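Local coordinates for SusD homolog (Bacteroides thetaiotaomicron VPI-5482, PDB 3IV0), which probably binds glycans at the outer membrane, as a SusD-family protein whose own substrate is not established, at residues S47-A53 against G425-Y431; V139-G143 against W459-I463. All coordinates share one frame; numbering follows the deposited sequence.

Contact 1: residues S47-A53 against G425-Y431; sequences SGDMRCA and GEGHYYY
Arg51 crosses one face of the Tyr430 ring. Its CB sits 3.8 Å from Tyr430 CD1, and CG moves on toward CE1. CD then rests over that face, 3.7 Å from the ring centroid, as a CH-pi contact. CG anti to the backbone N (chi1 -169°) and a chain extended to NE carry the group across the ring. NE passes 3.4 Å from Tyr430 OH at an angle too poor for a hydrogen bond. Guanidinium and ring planes are 8° apart, with Tyr430 OH over the guanidinium centre. That hydroxyl bonds instead to Trp459 O, on which NH1 merely packs; NH2 bonds to Asn71 and Thr460 O. Cys52 SG touches the ring edge, 3.7 Å from Tyr430 CE1. Tyr429 OH donates to Cys52 O (2.6 Å) from above the carbonyl plane. Gly48 O takes a nearly straight bond from Tyr430 N at 2.9 Å. Gly48 CA makes a CA-H...O contact with Gly427 O at 3.5 Å, where the backbones come nearest. Asp49 OD1 takes a bent bond from Gly427 N (2.8 Å), above the carboxylate plane; Thr45 holds OD2. Helix 43-50 thus ends against the start of helix 429-436, with helix 63-69 packed on Met50.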
loop_
_atom_site.group_PDB
_atom_site.type_symbol
_atom_site.label_atom_id
_atom_site.label_comp_id
_atom_site.label_asym_id
_atom_site.label_seq_id
_atom_site.Cartn_x
_atom_site.Cartn_y
_atom_site.Cartn_z
ATOM N N SER A 47 -1.554 -6.779 -6.804
ATOM C CA SER A 47 -0.153 -6.920 -6.432
ATOM C C SER A 47 0.114 -7.064 -4.944
ATOM O O SER A 47 1.128 -7.664 -4.542
ATOM C CB SER A 47 0.666 -5.727 -6.958
ATOM O OG SER A 47 0.375 -4.526 -6.246
ATOM N N GLY A 48 -0.754 -6.512 -4.118
ATOM C CA GLY A 48 -0.554 -6.479 -2.674
ATOM C C GLY A 48 -1.457 -7.385 -1.869
ATOM O O GLY A 48 -1.021 -7.903 -0.836
ATOM N N ASP A 49 -2.707 -7.561 -2.274
ATOM C CA ASP A 49 -3.609 -8.458 -1.532
ATOM C C ASP A 49 -3.607 -9.886 -2.092
ATOM O O ASP A 49 -3.593 -10.847 -1.332
ATOM C CB ASP A 49 -5.020 -7.923 -1.595
ATOM C CG ASP A 49 -5.161 -6.604 -0.948
ATOM O OD1 ASP A 49 -4.791 -6.491 0.234
ATOM O OD2 ASP A 49 -5.695 -5.675 -1.605
HETATM N N MSE A 50 -3.684 -10.036 -3.400
HETATM C CA MSE A 50 -4.059 -11.311 -4.025
HETATM C C MSE A 50 -2.874 -12.227 -4.315
HETATM O O MSE A 50 -2.999 -13.463 -4.277
HETATM C CB MSE A 50 -4.838 -11.006 -5.305
HETATM C CG MSE A 50 -6.199 -10.306 -5.058
HETATM SE SE MSE A 50 -7.043 -9.849 -6.685
HETATM C CE MSE A 50 -7.653 -11.590 -7.230
ATOM N N ARG A 51 -1.728 -11.663 -4.622
ATOM C CA ARG A 51 -0.592 -12.432 -5.073
ATOM C C ARG A 51 -0.052 -13.289 -3.944
ATOM O O ARG A 51 0.209 -12.805 -2.838
ATOM C CB ARG A 51 0.498 -11.509 -5.579
ATOM C CG ARG A 51 1.586 -12.240 -6.302
ATOM C CD ARG A 51 2.543 -11.275 -6.962
ATOM N NE ARG A 51 3.632 -11.965 -7.645
ATOM C CZ ARG A 51 4.608 -11.352 -8.274
ATOM N NH1 ARG A 51 4.666 -10.029 -8.290
ATOM N NH2 ARG A 51 5.561 -12.031 -8.845
ATOM N N CYS A 52 0.092 -14.596 -4.203
ATOM C CA CYS A 52 0.520 -15.588 -3.204
ATOM C C CYS A 52 -0.419 -15.693 -2.014
ATOM O O CYS A 52 -0.022 -16.214 -0.977
ATOM C CB CYS A 52 1.965 -15.354 -2.737
ATOM S SG CYS A 52 3.169 -15.459 -4.079
ATOM N N ALA A 53 -1.652 -15.171 -2.127
ATOM C CA ALA A 53 -2.651 -15.304 -1.094
ATOM C C ALA A 53 -3.404 -16.644 -1.262
ATOM O O ALA A 53 -3.598 -17.095 -2.401
ATOM C CB ALA A 53 -3.640 -14.134 -1.163
ATOM N N GLY A 425 -6.565 -6.968 3.347
ATOM C CA GLY A 425 -7.336 -6.226 2.354
ATOM C C GLY A 425 -6.835 -4.824 2.051
ATOM O O GLY A 425 -7.462 -4.138 1.255
ATOM N N GLU A 426 -5.712 -4.400 2.654
ATOM C CA GLU A 426 -5.184 -3.052 2.465
ATOM C C GLU A 426 -3.943 -3.009 1.568
ATOM O O GLU A 426 -3.312 -1.958 1.454
ATOM C CB GLU A 426 -4.911 -2.380 3.817
ATOM C CG GLU A 426 -6.204 -2.195 4.636
ATOM C CD GLU A 426 -5.954 -1.714 6.031
ATOM O OE1 GLU A 426 -5.380 -0.619 6.210
ATOM O OE2 GLU A 426 -6.341 -2.406 6.993
ATOM N N GLY A 427 -3.568 -4.108 0.954
ATOM C CA GLY A 427 -2.504 -4.103 -0.041
ATOM C C GLY A 427 -1.108 -4.290 0.496
ATOM O O GLY A 427 -0.151 -3.963 -0.217
ATOM N N HIS A 428 -0.973 -4.820 1.699
ATOM C CA HIS A 428 0.307 -5.052 2.333
ATOM C C HIS A 428 0.773 -6.498 2.337
ATOM O O HIS A 428 1.952 -6.727 2.463
ATOM C CB HIS A 428 0.298 -4.526 3.764
ATOM C CG HIS A 428 0.209 -3.046 3.850
ATOM N ND1 HIS A 428 1.304 -2.243 3.598
ATOM C CD2 HIS A 428 -0.843 -2.228 4.074
ATOM C CE1 HIS A 428 0.918 -0.976 3.710
ATOM N NE2 HIS A 428 -0.365 -0.940 4.006
ATOM N N TYR A 429 -0.129 -7.461 2.280
ATOM C CA TYR A 429 0.191 -8.855 2.468
ATOM C C TYR A 429 1.381 -9.321 1.658
ATOM O O TYR A 429 2.386 -9.803 2.206
ATOM C CB TYR A 429 -1.044 -9.687 2.140
ATOM C CG TYR A 429 -0.764 -11.167 2.012
ATOM C CD1 TYR A 429 -0.537 -11.958 3.138
ATOM C CD2 TYR A 429 -0.771 -11.765 0.765
ATOM C CE1 TYR A 429 -0.277 -13.351 2.979
ATOM C CE2 TYR A 429 -0.499 -13.123 0.596
ATOM C CZ TYR A 429 -0.303 -13.903 1.695
ATOM O OH TYR A 429 -0.044 -15.260 1.449
ATOM N N TYR A 430 1.277 -9.200 0.336
ATOM C CA TYR A 430 2.311 -9.756 -0.500
ATOM C C TYR A 430 3.633 -9.033 -0.295
ATOM O O TYR A 430 4.698 -9.638 -0.260
ATOM C CB TYR A 430 1.899 -9.735 -1.979
ATOM C CG TYR A 430 3.000 -10.196 -2.868
ATOM C CD1 TYR A 430 3.309 -11.538 -3.004
ATOM C CD2 TYR A 430 3.765 -9.295 -3.548
ATOM C CE1 TYR A 430 4.339 -11.947 -3.833
ATOM C CE2 TYR A 430 4.778 -9.677 -4.365
ATOM C CZ TYR A 430 5.085 -11.014 -4.509
ATOM O OH TYR A 430 6.103 -11.449 -5.328
ATOM N N TYR A 431 3.538 -7.715 -0.197
ATOM C CA TYR A 431 4.720 -6.895 -0.094
ATOM C C TYR A 431 5.432 -7.131 1.245
ATOM O O TYR A 431 6.670 -7.188 1.285
ATOM C CB TYR A 431 4.300 -5.448 -0.287
ATOM C CG TYR A 431 3.865 -5.135 -1.695
ATOM C CD1 TYR A 431 4.705 -5.377 -2.776
ATOM C CD2 TYR A 431 2.655 -4.522 -1.947
ATOM C CE1 TYR A 431 4.317 -5.068 -4.077
ATOM C CE2 TYR A 431 2.264 -4.184 -3.250
ATOM C CZ TYR A 431 3.123 -4.420 -4.284
ATOM O OH TYR A 431 2.799 -4.033 -5.590
HETATM O O HOH W 1 -4.392 -8.309 2.114
HETATM O O HOH W 2 -6.212 -3.151 -1.087
#

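Contact 2: residues V139-G143 against W459-I463; sequences VRAFG and WTWPI
Trp461 N donates to Ala141 O at 2.7 Å, a nearly linear bond with a C=O...N angle of 172°. It is the one direct hydrogen bond between 139-143 and 459-463, and Thr460 CA adds a CA-H...O contact to the same oxygen. A water extends the polar link, donating to both Arg140 O and Trp459 O, each at 2.8 Å. The Phe142 and Trp461 carbonyls share another donor, Asn477 ND2.

Helix 117-142 ends here: Gly143, with positive phi, is its first non-helical residue, and its N still bonds to Val139 O. The ending leaves Ala141 O for the irregular chain between helices 451-455 and 466-470, so a helix in the N-terminal part of this SusD-family chain meets a loop from its C-terminal part.

Aromatic edges make much of the remaining contact. The Trp459 indole turns its rim to the carbonyls of Val139 and Arg140, with CZ3 3.3 Å from Arg140 O. Separately, Trp459 CH2 packs 3.8 Å from Gly143 CA. Trp461 likewise brings its edge to Ala141 O, its CD1 lying 4.0 Å from Ala141 CB.

Among apolar groups, the Phe142 ring does most. Its CB points away from 459-463, yet the ring's end comes back to it: CE1 reaches Trp461 CB, Phe142 CD1 touches Ile463 CG1 at 3.7 Å, and Trp92 meets the ring edge-to-face. Pro462 O lies at that ring's edge, buried without a polar partner.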
loop_
_atom_site.group_PDB
_atom_site.type_symbol
_atom_site.label_atom_id
_atom_site.label_comp_id
_atom_site.label_asym_id
_atom_site.label_seq_id
_atom_site.Cartn_x
_atom_site.Cartn_y
_atom_site.Cartn_z
ATOM N N VAL A 139 9.218 0.104 -7.680
ATOM C CA VAL A 139 10.289 -0.795 -7.226
ATOM C C VAL A 139 9.669 -2.047 -6.627
ATOM O O VAL A 139 10.107 -3.194 -6.907
ATOM C CB VAL A 139 11.207 -0.114 -6.209
ATOM C CG1 VAL A 139 12.068 -1.163 -5.489
ATOM C CG2 VAL A 139 12.107 0.911 -6.943
ATOM N N ARG A 140 8.673 -1.896 -5.766
ATOM C CA ARG A 140 8.059 -3.063 -5.156
ATOM C C ARG A 140 7.480 -4.000 -6.195
ATOM O O ARG A 140 7.459 -5.236 -5.984
ATOM C CB ARG A 140 6.939 -2.698 -4.183
ATOM C CG ARG A 140 7.310 -1.967 -2.936
ATOM C CD ARG A 140 6.183 -2.033 -1.937
ATOM N NE ARG A 140 4.949 -1.472 -2.476
ATOM C CZ ARG A 140 3.844 -1.305 -1.749
ATOM N NH1 ARG A 140 3.848 -1.518 -0.430
ATOM N NH2 ARG A 140 2.740 -0.871 -2.315
ATOM N N ALA A 141 6.929 -3.476 -7.281
ATOM C CA ALA A 141 6.336 -4.309 -8.305
ATOM C C ALA A 141 7.327 -4.859 -9.295
ATOM O O ALA A 141 7.215 -6.013 -9.724
ATOM C CB ALA A 141 5.213 -3.529 -9.067
ATOM N N PHE A 142 8.320 -4.065 -9.676
ATOM C CA PHE A 142 9.139 -4.394 -10.828
ATOM C C PHE A 142 10.605 -4.628 -10.524
ATOM O O PHE A 142 11.335 -5.122 -11.408
ATOM C CB PHE A 142 9.011 -3.315 -11.922
ATOM C CG PHE A 142 7.617 -3.186 -12.496
ATOM C CD1 PHE A 142 7.131 -4.131 -13.386
ATOM C CD2 PHE A 142 6.809 -2.112 -12.158
ATOM C CE1 PHE A 142 5.861 -4.015 -13.888
ATOM C CE2 PHE A 142 5.535 -2.016 -12.661
ATOM C CZ PHE A 142 5.074 -2.954 -13.536
ATOM N N GLY A 143 11.070 -4.253 -9.336
ATOM C CA GLY A 143 12.514 -4.370 -9.079
ATOM C C GLY A 143 13.250 -3.123 -9.505
ATOM O O GLY A 143 12.833 -1.999 -9.229
ATOM N N TRP A 459 9.697 -12.642 -7.548
ATOM C CA TRP A 459 8.786 -11.768 -6.771
ATOM C C TRP A 459 8.342 -10.538 -7.587
ATOM O O TRP A 459 7.431 -9.838 -7.156
ATOM C CB TRP A 459 9.444 -11.337 -5.463
ATOM C CG TRP A 459 10.684 -10.562 -5.642
ATOM C CD1 TRP A 459 11.934 -11.048 -5.675
ATOM C CD2 TRP A 459 10.820 -9.126 -5.802
ATOM N NE1 TRP A 459 12.841 -10.043 -5.856
ATOM C CE2 TRP A 459 12.178 -8.845 -5.926
ATOM C CE3 TRP A 459 9.916 -8.058 -5.846
ATOM C CZ2 TRP A 459 12.681 -7.530 -6.083
ATOM C CZ3 TRP A 459 10.408 -6.799 -5.962
ATOM C CH2 TRP A 459 11.755 -6.542 -6.117
ATOM N N THR A 460 8.972 -10.275 -8.733
ATOM C CA THR A 460 8.609 -9.111 -9.557
ATOM C C THR A 460 7.453 -9.441 -10.488
ATOM O O THR A 460 7.168 -10.611 -10.734
ATOM C CB THR A 460 9.765 -8.629 -10.424
ATOM O OG1 THR A 460 10.086 -9.647 -11.400
ATOM C CG2 THR A 460 10.976 -8.254 -9.552
ATOM N N TRP A 461 6.776 -8.400 -10.981
ATOM C CA TRP A 461 5.889 -8.491 -12.129
ATOM C C TRP A 461 6.685 -8.550 -13.427
ATOM O O TRP A 461 7.705 -7.928 -13.532
ATOM C CB TRP A 461 4.948 -7.258 -12.167
ATOM C CG TRP A 461 3.845 -7.329 -11.191
ATOM C CD1 TRP A 461 3.940 -7.196 -9.844
ATOM C CD2 TRP A 461 2.460 -7.637 -11.461
ATOM N NE1 TRP A 461 2.713 -7.346 -9.266
ATOM C CE2 TRP A 461 1.783 -7.623 -10.234
ATOM C CE3 TRP A 461 1.725 -7.864 -12.638
ATOM C CZ2 TRP A 461 0.426 -7.890 -10.130
ATOM C CZ3 TRP A 461 0.403 -8.125 -12.545
ATOM C CH2 TRP A 461 -0.245 -8.145 -11.304
ATOM N N PRO A 462 6.151 -9.269 -14.438
ATOM C CA PRO A 462 6.697 -9.097 -15.761
ATOM C C PRO A 462 6.609 -7.645 -16.188
ATOM O O PRO A 462 5.661 -6.971 -15.802
ATOM C CB PRO A 462 5.785 -9.969 -16.642
ATOM C CG PRO A 462 5.123 -10.948 -15.683
ATOM C CD PRO A 462 4.999 -10.178 -14.414
ATOM N N ILE A 463 7.566 -7.210 -16.984
ATOM C CA ILE A 463 7.545 -5.883 -17.604
ATOM C C ILE A 463 6.942 -6.035 -19.001
ATOM O O ILE A 463 7.462 -6.792 -19.820
ATOM C CB ILE A 463 8.940 -5.303 -17.660
ATOM C CG1 ILE A 463 9.403 -4.956 -16.237
ATOM C CG2 ILE A 463 8.995 -4.027 -18.558
ATOM C CD1 ILE A 463 10.895 -4.643 -16.116
HETATM O O HOH W 3 5.964 -7.466 -6.710
#

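In the fold
Both contacts are buried, and contact 1 lies nearer the middle of the chain, its centre about 9 Å from the chain's centre against about 15 Å for contact 2. Each joins an early segment to a late one, but contact 1 sets a helix end against a helix start, whereas contact 2 sets a helix end against a loop. Contact 1 is the larger and more polar, with hydroxyls and a carboxylate; contact 2 relies on main-chain bonding and hydrocarbon packing. They meet directly: polar side chains of contact 1 probably hydrogen-bond to the backbone of 459-463, Arg51 makes a cation-pi contact with Trp461, and Arg140 makes one with Tyr431.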